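Local structure of LipS lipolytic enzyme (Unidentified, 4FBM) at residues G57-P62 with L188-T193; Q63-L68 with T123-G128; R116-F121 with S280-A285; A144-I149 with C217-I222. The protein probably hydrolyses ester bonds of lipids as a thermostable alpha/beta-hydrolase lipase that uses a serine nucleophile. All blocks are in the same frame, centred on the assembly; numbering follows the deposited sequence.

Contact 1 of 4, residues G57-P62 with L188-T193; sequences GFTGSP and LAYPVT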
loop_
_atom_site.group_PDB
_atom_site.type_symbol
_atom_site.label_atom_id
_atom_site.label_comp_id
_atom_site.label_asym_id
_atom_site.label_seq_id
_atom_site.Cartn_x
_atom_site.Cartn_y
_atom_site.Cartn_z
ATOM N N GLY A 57 -16.222 -5.080 -5.339
ATOM C CA GLY A 57 -14.821 -4.954 -5.718
ATOM C C GLY A 57 -14.418 -3.969 -6.787
ATOM O O GLY A 57 -15.184 -3.137 -7.226
ATOM N N PHE A 58 -13.175 -4.122 -7.201
ATOM C CA PHE A 58 -12.451 -3.211 -8.070
ATOM C C PHE A 58 -12.782 -3.454 -9.554
ATOM O O PHE A 58 -12.586 -4.550 -10.090
ATOM C CB PHE A 58 -10.965 -3.441 -7.747
ATOM C CG PHE A 58 -10.029 -2.546 -8.446
ATOM C CD1 PHE A 58 -9.965 -1.217 -8.133
ATOM C CD2 PHE A 58 -9.163 -3.055 -9.397
ATOM C CE1 PHE A 58 -9.067 -0.377 -8.787
ATOM C CE2 PHE A 58 -8.261 -2.221 -10.064
ATOM C CZ PHE A 58 -8.213 -0.882 -9.763
ATOM N N THR A 59 -13.294 -2.414 -10.204
ATOM C CA THR A 59 -13.903 -2.502 -11.543
ATOM C C THR A 59 -15.252 -3.214 -11.521
ATOM O O THR A 59 -15.861 -3.380 -12.562
ATOM C CB THR A 59 -13.002 -3.145 -12.637
ATOM O OG1 THR A 59 -12.792 -4.536 -12.358
ATOM C CG2 THR A 59 -11.689 -2.434 -12.731
ATOM N N GLY A 60 -15.695 -3.618 -10.328
ATOM C CA GLY A 60 -16.930 -4.366 -10.114
ATOM C C GLY A 60 -18.120 -3.463 -9.964
ATOM O O GLY A 60 -18.046 -2.299 -10.280
ATOM N N SER A 61 -19.232 -4.010 -9.504
ATOM C CA SER A 61 -20.408 -3.210 -9.156
ATOM C C SER A 61 -21.244 -3.978 -8.148
ATOM O O SER A 61 -20.889 -5.076 -7.774
ATOM C CB SER A 61 -21.221 -2.836 -10.385
ATOM O OG SER A 61 -21.964 -3.946 -10.799
ATOM N N PRO A 62 -22.336 -3.381 -7.675
ATOM C CA PRO A 62 -23.283 -4.041 -6.806
ATOM C C PRO A 62 -23.814 -5.330 -7.423
ATOM O O PRO A 62 -23.916 -6.320 -6.701
ATOM C CB PRO A 62 -24.406 -3.038 -6.726
ATOM C CG PRO A 62 -23.779 -1.796 -6.865
ATOM C CD PRO A 62 -22.663 -1.958 -7.803
ATOM N N LEU A 188 -20.725 -8.397 -14.055
ATOM C CA LEU A 188 -20.802 -7.084 -14.715
ATOM C C LEU A 188 -19.663 -6.121 -14.325
ATOM O O LEU A 188 -19.905 -5.075 -13.733
ATOM C CB LEU A 188 -22.139 -6.414 -14.403
ATOM C CG LEU A 188 -22.176 -4.925 -14.742
ATOM C CD1 LEU A 188 -22.774 -4.729 -16.091
ATOM C CD2 LEU A 188 -22.934 -4.115 -13.765
ATOM N N ALA A 189 -18.428 -6.468 -14.683
ATOM C CA ALA A 189 -17.250 -5.652 -14.385
ATOM C C ALA A 189 -16.780 -4.955 -15.644
ATOM O O ALA A 189 -17.003 -5.432 -16.733
ATOM C CB ALA A 189 -16.164 -6.518 -13.842
ATOM N N TYR A 190 -16.136 -3.815 -15.516
ATOM C CA TYR A 190 -15.599 -3.177 -16.694
ATOM C C TYR A 190 -14.722 -4.163 -17.491
ATOM O O TYR A 190 -14.099 -5.065 -16.932
ATOM C CB TYR A 190 -14.747 -2.002 -16.299
ATOM C CG TYR A 190 -15.422 -0.805 -15.740
ATOM C CD1 TYR A 190 -16.494 -0.218 -16.360
ATOM C CD2 TYR A 190 -14.915 -0.210 -14.616
ATOM C CE1 TYR A 190 -17.063 0.911 -15.847
ATOM C CE2 TYR A 190 -15.471 0.901 -14.095
ATOM C CZ TYR A 190 -16.539 1.466 -14.702
ATOM O OH TYR A 190 -17.063 2.596 -14.144
ATOM N N PRO A 191 -14.696 -3.996 -18.807
ATOM C CA PRO A 191 -13.919 -4.871 -19.670
ATOM C C PRO A 191 -12.441 -4.580 -19.559
ATOM O O PRO A 191 -11.601 -5.438 -19.768
ATOM C CB PRO A 191 -14.417 -4.516 -21.061
ATOM C CG PRO A 191 -15.581 -3.621 -20.874
ATOM C CD PRO A 191 -15.445 -2.989 -19.566
ATOM N N VAL A 192 -12.134 -3.330 -19.249
ATOM C CA VAL A 192 -10.767 -2.878 -19.028
ATOM C C VAL A 192 -10.485 -2.575 -17.553
ATOM O O VAL A 192 -11.391 -2.388 -16.750
ATOM C CB VAL A 192 -10.470 -1.624 -19.851
ATOM C CG1 VAL A 192 -10.996 -1.767 -21.222
ATOM C CG2 VAL A 192 -11.098 -0.432 -19.224
ATOM N N THR A 193 -9.201 -2.529 -17.221
ATOM C CA THR A 193 -8.692 -2.063 -15.943
ATOM C C THR A 193 -8.020 -0.750 -16.195
ATOM O O THR A 193 -7.034 -0.740 -16.902
ATOM C CB THR A 193 -7.583 -2.961 -15.544
ATOM O OG1 THR A 193 -8.044 -4.300 -15.651
ATOM C CG2 THR A 193 -7.170 -2.701 -14.141
#
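The loop backbones at Thr59-Gly60 and Ala189-Tyr190 meet with CA of Gly60 4.5 Å from CA of Ala189, and the two segments run in roughly opposite directions, 154° apart. Residues Gly57 to Gly60 form a type II beta turn, closed by the bond from Gly60 N to Gly57 O, in the loop that follows strand 50-55 of the alpha/beta-hydrolase fold. In relatives this loop commonly contributes to the oxyanion hole. At the third position of the turn Thr59 takes a positive phi, and its carbonyl accepts the hydrogen bond that crosses the contact: Tyr190 N lies 3.0 Å from Thr59 O, in the carbonyl plane, with an N-H...O angle of 155°. The methyl of Ala189 sits beside the same carbonyl.

Around this bond the packing is mostly apolar. The Tyr190 ring extends alongside the turn, its CD2 4.0 Å from Thr59 CB, while its OH is hydrogen-bonded to Gly86 O and Thr89 N, which ties the 188-193 segment to a further loop. With CG2 beside its own backbone N, Thr59 lays this methyl over one face of the Phe58 ring, offset toward the rim, and also within 4.0 Å of Val192 O. Met94 of helix 91-96 packs against Phe58, Thr59 and Tyr190 together. At the other end, Leu188 CD2 rests against Ser61, 4.0 Å from its CB. From within the turn, the Phe58 ring reaches short strand 192-194 obliquely, its CE2 4.2 Å from Thr193 CG2.

Contact 2 of 4, residues Q63-L68 with T123-G128; sequences QSMRFL and TGLSMG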
loop_
_atom_site.group_PDB
_atom_site.type_symbol
_atom_site.label_atom_id
_atom_site.label_comp_id
_atom_site.label_asym_id
_atom_site.label_seq_id
_atom_site.Cartn_x
_atom_site.Cartn_y
_atom_site.Cartn_z
ATOM N N GLN A 63 -24.084 -5.348 -8.736
ATOM C CA GLN A 63 -24.623 -6.528 -9.362
ATOM C C GLN A 63 -23.912 -7.723 -8.836
ATOM O O GLN A 63 -24.542 -8.709 -8.558
ATOM C CB GLN A 63 -24.439 -6.485 -10.860
ATOM C CG GLN A 63 -24.878 -7.746 -11.627
ATOM C CD GLN A 63 -23.778 -8.787 -11.716
ATOM O OE1 GLN A 63 -22.589 -8.470 -11.686
ATOM N NE2 GLN A 63 -24.169 -10.041 -11.812
ATOM N N SER A 64 -22.606 -7.666 -8.670
ATOM C CA SER A 64 -21.937 -8.882 -8.263
ATOM C C SER A 64 -22.218 -9.267 -6.805
ATOM O O SER A 64 -21.791 -10.345 -6.333
ATOM C CB SER A 64 -20.438 -8.820 -8.552
ATOM O OG SER A 64 -19.716 -8.135 -7.545
ATOM N N MET A 65 -22.942 -8.396 -6.096
ATOM C CA MET A 65 -23.231 -8.599 -4.673
ATOM C C MET A 65 -24.738 -8.739 -4.432
ATOM O O MET A 65 -25.180 -8.883 -3.277
ATOM C CB MET A 65 -22.701 -7.416 -3.859
ATOM C CG MET A 65 -21.259 -7.087 -4.065
ATOM S SD MET A 65 -20.141 -8.373 -3.503
ATOM C CE MET A 65 -20.183 -8.312 -1.718
ATOM N N ARG A 66 -25.514 -8.693 -5.520
ATOM C CA ARG A 66 -26.977 -8.589 -5.425
ATOM C C ARG A 66 -27.639 -9.862 -4.869
ATOM O O ARG A 66 -28.732 -9.813 -4.299
ATOM C CB ARG A 66 -27.609 -8.143 -6.757
ATOM C CG ARG A 66 -28.900 -7.325 -6.571
ATOM C CD ARG A 66 -29.472 -6.732 -7.868
ATOM N NE ARG A 66 -28.700 -5.580 -8.349
ATOM C CZ ARG A 66 -28.999 -4.290 -8.134
ATOM N NH1 ARG A 66 -30.078 -3.937 -7.428
ATOM N NH2 ARG A 66 -28.205 -3.337 -8.632
ATOM N N PHE A 67 -26.969 -10.997 -4.997
ATOM C CA PHE A 67 -27.521 -12.164 -4.376
ATOM C C PHE A 67 -27.458 -11.989 -2.874
ATOM O O PHE A 67 -28.506 -11.980 -2.232
ATOM C CB PHE A 67 -26.825 -13.425 -4.810
ATOM C CG PHE A 67 -27.486 -14.676 -4.310
ATOM C CD1 PHE A 67 -28.729 -15.086 -4.816
ATOM C CD2 PHE A 67 -26.848 -15.465 -3.343
ATOM C CE1 PHE A 67 -29.317 -16.257 -4.359
ATOM C CE2 PHE A 67 -27.441 -16.655 -2.878
ATOM C CZ PHE A 67 -28.682 -17.044 -3.383
ATOM N N LEU A 68 -26.254 -11.813 -2.321
ATOM C CA LEU A 68 -26.066 -11.531 -0.878
ATOM C C LEU A 68 -27.030 -10.508 -0.270
ATOM O O LEU A 68 -27.804 -10.817 0.621
ATOM C CB LEU A 68 -24.659 -11.016 -0.642
ATOM C CG LEU A 68 -23.664 -12.061 -0.224
ATOM C CD1 LEU A 68 -22.538 -11.365 0.490
ATOM C CD2 LEU A 68 -24.352 -13.044 0.683
ATOM N N THR A 123 -19.544 -6.963 5.233
ATOM C CA THR A 123 -19.106 -7.971 4.313
ATOM C C THR A 123 -18.803 -7.349 2.951
ATOM O O THR A 123 -19.475 -6.393 2.500
ATOM C CB THR A 123 -20.129 -9.130 4.230
ATOM O OG1 THR A 123 -19.437 -10.369 3.991
ATOM C CG2 THR A 123 -21.149 -8.882 3.142
ATOM N N GLY A 124 -17.760 -7.879 2.317
ATOM C CA GLY A 124 -17.356 -7.417 0.986
ATOM C C GLY A 124 -16.541 -8.442 0.230
ATOM O O GLY A 124 -15.947 -9.389 0.806
ATOM N N LEU A 125 -16.516 -8.252 -1.079
ATOM C CA LEU A 125 -15.829 -9.170 -1.995
ATOM C C LEU A 125 -14.588 -8.504 -2.502
ATOM O O LEU A 125 -14.652 -7.383 -2.999
ATOM C CB LEU A 125 -16.744 -9.549 -3.188
ATOM C CG LEU A 125 -16.103 -10.267 -4.386
ATOM C CD1 LEU A 125 -15.289 -11.499 -3.970
ATOM C CD2 LEU A 125 -17.114 -10.630 -5.425
ATOM N N SER A 126 -13.466 -9.197 -2.395
ATOM C CA SER A 126 -12.251 -8.770 -3.089
ATOM C C SER A 126 -11.684 -7.494 -2.452
ATOM O O SER A 126 -11.209 -7.535 -1.308
ATOM C CB SER A 126 -12.516 -8.585 -4.600
ATOM O OG SER A 126 -11.313 -8.602 -5.327
ATOM N N MET A 127 -11.720 -6.374 -3.181
ATOM C CA MET A 127 -11.299 -5.099 -2.616
ATOM C C MET A 127 -12.299 -4.720 -1.563
ATOM O O MET A 127 -11.915 -4.154 -0.553
ATOM C CB MET A 127 -11.187 -3.991 -3.668
ATOM C CG MET A 127 -10.643 -2.705 -3.058
ATOM S SD MET A 127 -10.565 -1.276 -4.128
ATOM C CE MET A 127 -12.208 -1.084 -4.830
ATOM N N GLY A 128 -13.577 -5.040 -1.818
ATOM C CA GLY A 128 -14.647 -4.975 -0.812
ATOM C C GLY A 128 -14.279 -5.755 0.448
ATOM O O GLY A 128 -14.618 -5.348 1.579
#
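Met65 and Leu125 carry the apolar packing between the start of helix 66-74 and the end of strand 119-125. Their side chains cross obliquely, Met65 SD lying 3.6 Å from Leu125 CB. The methionine is bent at chi2 (-65°) and chi3 (-73°), which folds its methyl onto the strand backbone, where CE is 4.0 Å from Gly124 CA. Three residues on, Leu68 and Thr123 meet tip to tip through methyls, CD1 to CG2, at 3.9 Å. Ser64 is a looser neighbour, with OG 4.2 Å from Leu125 CD2.

Hydrogen bonding runs past the interface and not across it: Ser64 OG bonds to Ser61 O. The strand leads through a Gly-x-Ser-x-Gly sequence (Gly124, Ser126, Gly128) into helix 127-138, consistent with the nucleophile elbow of alpha/beta hydrolases; Ser126 OG is hydrogen-bonded to His257 NE2, as expected of a catalytic triad.

With no polar bond joining the two segments, thioether and methyl groups back the strand just ahead of the probable nucleophile. The contact between the segments rests on shape and burial, while the strand itself is held by backbone bonds to its neighbours in the sheet.

Contact 3 of 4, residues R116-F121 with S280-A285; sequences RCDVLF and SKLAAA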
loop_
_atom_site.group_PDB
_atom_site.type_symbol
_atom_site.label_atom_id
_atom_site.label_comp_id
_atom_site.label_asym_id
_atom_site.label_seq_id
_atom_site.Cartn_x
_atom_site.Cartn_y
_atom_site.Cartn_z
ATOM N N ARG A 116 -30.365 4.372 11.488
ATOM C CA ARG A 116 -31.430 3.422 11.866
ATOM C C ARG A 116 -30.949 2.189 12.617
ATOM O O ARG A 116 -31.729 1.287 12.886
ATOM C CB ARG A 116 -32.104 2.863 10.619
ATOM C CG ARG A 116 -32.509 3.890 9.614
ATOM C CD ARG A 116 -32.366 3.343 8.217
ATOM N NE ARG A 116 -33.022 4.204 7.232
ATOM C CZ ARG A 116 -32.528 5.355 6.770
ATOM N NH1 ARG A 116 -31.368 5.824 7.220
ATOM N NH2 ARG A 116 -33.209 6.048 5.855
ATOM N N CYS A 117 -29.670 2.089 12.922
ATOM C CA CYS A 117 -29.211 0.815 13.432
ATOM C C CYS A 117 -28.340 0.984 14.633
ATOM O O CYS A 117 -27.712 2.020 14.812
ATOM C CB CYS A 117 -28.457 0.036 12.348
ATOM S SG CYS A 117 -29.425 -0.359 10.878
ATOM N N ASP A 118 -28.299 -0.048 15.455
ATOM C CA ASP A 118 -27.355 -0.059 16.528
ATOM C C ASP A 118 -26.504 -1.337 16.574
ATOM O O ASP A 118 -25.534 -1.405 17.344
ATOM C CB ASP A 118 -28.015 0.302 17.876
ATOM C CG ASP A 118 -29.277 -0.506 18.169
ATOM O OD1 ASP A 118 -30.026 -0.114 19.109
ATOM O OD2 ASP A 118 -29.519 -1.535 17.476
ATOM N N VAL A 119 -26.841 -2.337 15.760
ATOM C CA VAL A 119 -25.886 -3.420 15.555
ATOM C C VAL A 119 -25.436 -3.485 14.116
ATOM O O VAL A 119 -26.260 -3.699 13.233
ATOM C CB VAL A 119 -26.404 -4.799 16.006
ATOM C CG1 VAL A 119 -25.330 -5.816 15.823
ATOM C CG2 VAL A 119 -26.772 -4.791 17.476
ATOM N N LEU A 120 -24.127 -3.310 13.884
ATOM C CA LEU A 120 -23.557 -3.346 12.518
ATOM C C LEU A 120 -22.666 -4.538 12.187
ATOM O O LEU A 120 -21.864 -4.998 13.007
ATOM C CB LEU A 120 -22.775 -2.081 12.192
ATOM C CG LEU A 120 -23.388 -0.683 12.189
ATOM C CD1 LEU A 120 -22.514 0.196 11.293
ATOM C CD2 LEU A 120 -24.832 -0.640 11.719
ATOM N N PHE A 121 -22.801 -4.986 10.940
ATOM C CA PHE A 121 -22.018 -6.055 10.337
ATOM C C PHE A 121 -21.448 -5.646 8.937
ATOM O O PHE A 121 -22.151 -5.013 8.112
ATOM C CB PHE A 121 -22.929 -7.268 10.175
ATOM C CG PHE A 121 -23.054 -8.100 11.394
ATOM C CD1 PHE A 121 -24.188 -8.037 12.174
ATOM C CD2 PHE A 121 -22.048 -8.967 11.752
ATOM C CE1 PHE A 121 -24.324 -8.834 13.320
ATOM C CE2 PHE A 121 -22.160 -9.768 12.893
ATOM C CZ PHE A 121 -23.309 -9.696 13.686
ATOM N N SER A 280 -25.445 -11.468 17.088
ATOM C CA SER A 280 -26.246 -10.305 17.406
ATOM C C SER A 280 -27.127 -10.575 18.593
ATOM O O SER A 280 -27.114 -9.810 19.560
ATOM C CB SER A 280 -27.096 -9.885 16.221
ATOM O OG SER A 280 -27.942 -10.947 15.823
ATOM N N LYS A 281 -27.888 -11.666 18.534
ATOM C CA LYS A 281 -28.877 -12.004 19.589
ATOM C C LYS A 281 -30.054 -10.966 19.648
ATOM O O LYS A 281 -30.922 -11.074 20.504
ATOM C CB LYS A 281 -28.241 -12.216 21.009
ATOM C CG LYS A 281 -26.851 -12.881 21.101
ATOM C CD LYS A 281 -25.940 -12.185 22.143
ATOM C CE LYS A 281 -25.042 -11.100 21.505
ATOM N NZ LYS A 281 -24.745 -9.885 22.344
ATOM N N LEU A 282 -30.072 -9.966 18.759
ATOM C CA LEU A 282 -31.222 -9.046 18.599
ATOM C C LEU A 282 -32.023 -9.428 17.322
ATOM O O LEU A 282 -32.998 -8.763 16.931
ATOM C CB LEU A 282 -30.752 -7.568 18.625
ATOM C CG LEU A 282 -31.686 -6.340 18.538
ATOM C CD1 LEU A 282 -32.871 -6.459 19.495
ATOM C CD2 LEU A 282 -30.934 -5.004 18.766
ATOM N N ALA A 283 -31.594 -10.536 16.713
ATOM C CA ALA A 283 -32.268 -11.187 15.604
ATOM C C ALA A 283 -33.284 -12.259 16.064
ATOM O O ALA A 283 -32.893 -13.374 16.405
ATOM C CB ALA A 283 -31.241 -11.799 14.693
ATOM N N ALA A 284 -34.573 -11.886 16.064
ATOM C CA ALA A 284 -35.724 -12.803 16.252
ATOM C C ALA A 284 -36.589 -13.026 14.957
ATOM O O ALA A 284 -37.478 -12.206 14.664
ATOM C CB ALA A 284 -36.608 -12.302 17.402
ATOM N N ALA A 285 -36.380 -14.155 14.243
ATOM C CA ALA A 285 -36.854 -14.349 12.828
ATOM C C ALA A 285 -37.613 -15.665 12.404
ATOM O O ALA A 285 -37.012 -16.732 12.175
ATOM C CB ALA A 285 -35.672 -14.075 11.851
#
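Asp118 is the first residue of 116-121 to touch the chain leaving helix 265-280. Its side chain lies roughly perpendicular to that of Leu282, OD2 standing 4.0 Å from CD2, a contact at the surface and not a polar bond. Next, Val119 opens strand 119-125 and points toward the same segment. Its two methyls divide between two partners: CG2 lies 4.4 Å from Leu282 CD2, and CG1 lies 4.5 Å from Ser280 CB. Leu120 turns to the other side of the sheet, against helix 99-114. Phe121 comes back to the Ser280 side, with CG beside its backbone N (chi1 -83°), and offers the edge of its ring: CE1 is 4.1 Å from Ser280 CB, near the ring plane. Ser280 thereby packs through its carbon, while OG is hydrogen-bonded to Ile276 O one turn back in the helix.

Lys281 leaves the helical path with positive phi, and the chain turns so that Leu282 comes over Asp118 and Val119. Ile50 of strand 50-55 touches Val119, Phe121, Ser280 and Leu282, and Ile276 and His279 of helix 265-280 also pack on Phe121, so the C-terminal end of helix 265-280 lies against the starts of two neighbouring strands of the central sheet.

Contact 4 of 4, residues A144-I149 with C217-I222; sequences AGIMPI and CPALII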
loop_
_atom_site.group_PDB
_atom_site.type_symbol
_atom_site.label_atom_id
_atom_site.label_comp_id
_atom_site.label_asym_id
_atom_site.label_seq_id
_atom_site.Cartn_x
_atom_site.Cartn_y
_atom_site.Cartn_z
ATOM N N ALA A 144 -20.200 -5.569 15.006
ATOM C CA ALA A 144 -20.407 -6.837 15.708
ATOM C C ALA A 144 -19.710 -7.987 14.979
ATOM O O ALA A 144 -19.264 -8.925 15.623
ATOM C CB ALA A 144 -21.860 -7.130 15.898
ATOM N N GLY A 145 -19.608 -7.917 13.647
ATOM C CA GLY A 145 -18.845 -8.918 12.891
ATOM C C GLY A 145 -18.511 -8.652 11.416
ATOM O O GLY A 145 -19.226 -7.930 10.681
ATOM N N ILE A 146 -17.430 -9.271 10.963
ATOM C CA ILE A 146 -17.070 -9.146 9.571
ATOM C C ILE A 146 -16.972 -10.459 8.797
ATOM O O ILE A 146 -16.510 -11.464 9.325
ATOM C CB ILE A 146 -15.742 -8.386 9.398
ATOM C CG1 ILE A 146 -14.597 -9.097 10.134
ATOM C CG2 ILE A 146 -15.926 -6.909 9.756
ATOM C CD1 ILE A 146 -13.248 -8.729 9.596
ATOM N N MET A 147 -17.381 -10.425 7.532
ATOM C CA MET A 147 -17.238 -11.585 6.653
ATOM C C MET A 147 -16.493 -11.189 5.394
ATOM O O MET A 147 -17.098 -10.930 4.343
ATOM C CB MET A 147 -18.597 -12.217 6.287
ATOM C CG MET A 147 -19.468 -12.597 7.465
ATOM S SD MET A 147 -20.357 -11.133 8.072
ATOM C CE MET A 147 -21.959 -11.221 7.245
ATOM N N PRO A 148 -15.165 -11.122 5.496
ATOM C CA PRO A 148 -14.437 -10.814 4.280
ATOM C C PRO A 148 -14.399 -12.047 3.366
ATOM O O PRO A 148 -14.121 -13.159 3.834
ATOM C CB PRO A 148 -13.054 -10.382 4.780
ATOM C CG PRO A 148 -12.881 -11.073 6.073
ATOM C CD PRO A 148 -14.275 -11.233 6.665
ATOM N N ILE A 149 -14.750 -11.827 2.093
ATOM C CA ILE A 149 -14.770 -12.850 1.054
ATOM C C ILE A 149 -13.660 -12.547 0.047
ATOM O O ILE A 149 -13.781 -11.603 -0.755
ATOM C CB ILE A 149 -16.113 -12.812 0.306
ATOM C CG1 ILE A 149 -17.275 -13.085 1.261
ATOM C CG2 ILE A 149 -16.095 -13.744 -0.920
ATOM C CD1 ILE A 149 -18.599 -12.670 0.671
ATOM N N CYS A 217 -13.056 -8.019 16.528
ATOM C CA CYS A 217 -14.398 -8.533 16.402
ATOM C C CYS A 217 -14.449 -9.893 15.732
ATOM O O CYS A 217 -13.486 -10.332 15.099
ATOM C CB CYS A 217 -15.280 -7.546 15.634
ATOM S SG CYS A 217 -14.967 -7.452 13.895
ATOM N N PRO A 218 -15.576 -10.573 15.901
ATOM C CA PRO A 218 -15.814 -11.863 15.308
ATOM C C PRO A 218 -15.759 -11.853 13.794
ATOM O O PRO A 218 -16.409 -11.044 13.178
ATOM C CB PRO A 218 -17.238 -12.171 15.770
ATOM C CG PRO A 218 -17.698 -10.968 16.487
ATOM C CD PRO A 218 -16.515 -10.335 16.994
ATOM N N ALA A 219 -15.021 -12.797 13.223
ATOM C CA ALA A 219 -14.741 -12.853 11.794
ATOM C C ALA A 219 -15.002 -14.195 11.136
ATOM O O ALA A 219 -14.522 -15.236 11.580
ATOM C CB ALA A 219 -13.322 -12.488 11.571
ATOM N N LEU A 220 -15.735 -14.152 10.042
ATOM C CA LEU A 220 -15.890 -15.297 9.188
ATOM C C LEU A 220 -15.141 -15.035 7.890
ATOM O O LEU A 220 -15.597 -14.304 7.029
ATOM C CB LEU A 220 -17.366 -15.548 8.936
ATOM C CG LEU A 220 -17.780 -16.543 7.855
ATOM C CD1 LEU A 220 -17.365 -17.916 8.224
ATOM C CD2 LEU A 220 -19.278 -16.493 7.560
ATOM N N ILE A 221 -13.984 -15.664 7.781
ATOM C CA ILE A 221 -13.060 -15.481 6.685
ATOM C C ILE A 221 -13.311 -16.494 5.563
ATOM O O ILE A 221 -13.030 -17.688 5.683
ATOM C CB ILE A 221 -11.651 -15.592 7.219
ATOM C CG1 ILE A 221 -11.464 -14.537 8.283
ATOM C CG2 ILE A 221 -10.625 -15.385 6.137
ATOM C CD1 ILE A 221 -10.267 -14.791 9.136
ATOM N N ILE A 222 -13.837 -15.997 4.463
ATOM C CA ILE A 222 -14.248 -16.851 3.399
ATOM C C ILE A 222 -13.342 -16.670 2.208
ATOM O O ILE A 222 -13.516 -15.733 1.417
ATOM C CB ILE A 222 -15.643 -16.517 2.981
ATOM C CG1 ILE A 222 -16.585 -16.637 4.187
ATOM C CG2 ILE A 222 -16.051 -17.407 1.801
ATOM C CD1 ILE A 222 -17.933 -15.935 3.957
#
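Three backbone hydrogen bonds join Ile146 and Pro148 to the strand beside them. Ile146 uses both its polar atoms: its N donates to Pro218 O at 3.0 Å, and its O accepts from Leu220 N at 2.9 Å. Further along, Ile222 N reaches Pro148 O, also at 2.9 Å, with an N-H...O angle of 169°. Pro148 has no N-H to give Leu220 O, and its CD stands 3.4 Å from that oxygen instead. CA-H...O contacts fill in the ladder, among them Met147 CA to Leu220 O and Ile149 CA to Ile222 O.

The strands run parallel, 6° apart with axes 4.8 Å from each other, as neighbours in the central sheet of the alpha/beta-hydrolase fold. Ile149 reaches Thr123 and Leu125 on the next strand, the one that leads to the probable nucleophile elbow.

Apolar packing differs on the two faces. On one, Ile146 CG1 meets Ala219 CB at 3.9 Å and also Cys217 SG, and the Pro148 ring approaches Ile221. On the other, Met147 CG, held beside its backbone N (chi1 -54°), presses on Leu220 CD2 at 3.9 Å, and Ile149 and Ile222 run alongside each other in the same direction, CG1 of Ile149 4.0 Å from CD1 of Ile222. Phe275 and Ser272 of helix 265-280 touch Met147 on this second face.

Contacts 2, 3 and 4 share the central parallel sheet. Strand 119-125 enters contact 3 with its start and contact 2 with its end, their centres about 20 Å apart. Strand 145-149 of contact 4 lies beside it, with bonds at the ends, Leu120 O to Ala144 N and Ser126 N to Ile149 O. The centre of contact 1 is about 11 Å from that of contact 2, linked by Leu188 N to Gln63 OE1, and about 31 Å from that of contact 3. Along the chain, contact 2 falls between the segments of contact 1 and contact 4 between those of contact 3; contacts 1 and 3 alternate. Contact 2 holds the probable nucleophile, contact 1 lies close by, and contact 3 lies at the opposite end of the strands.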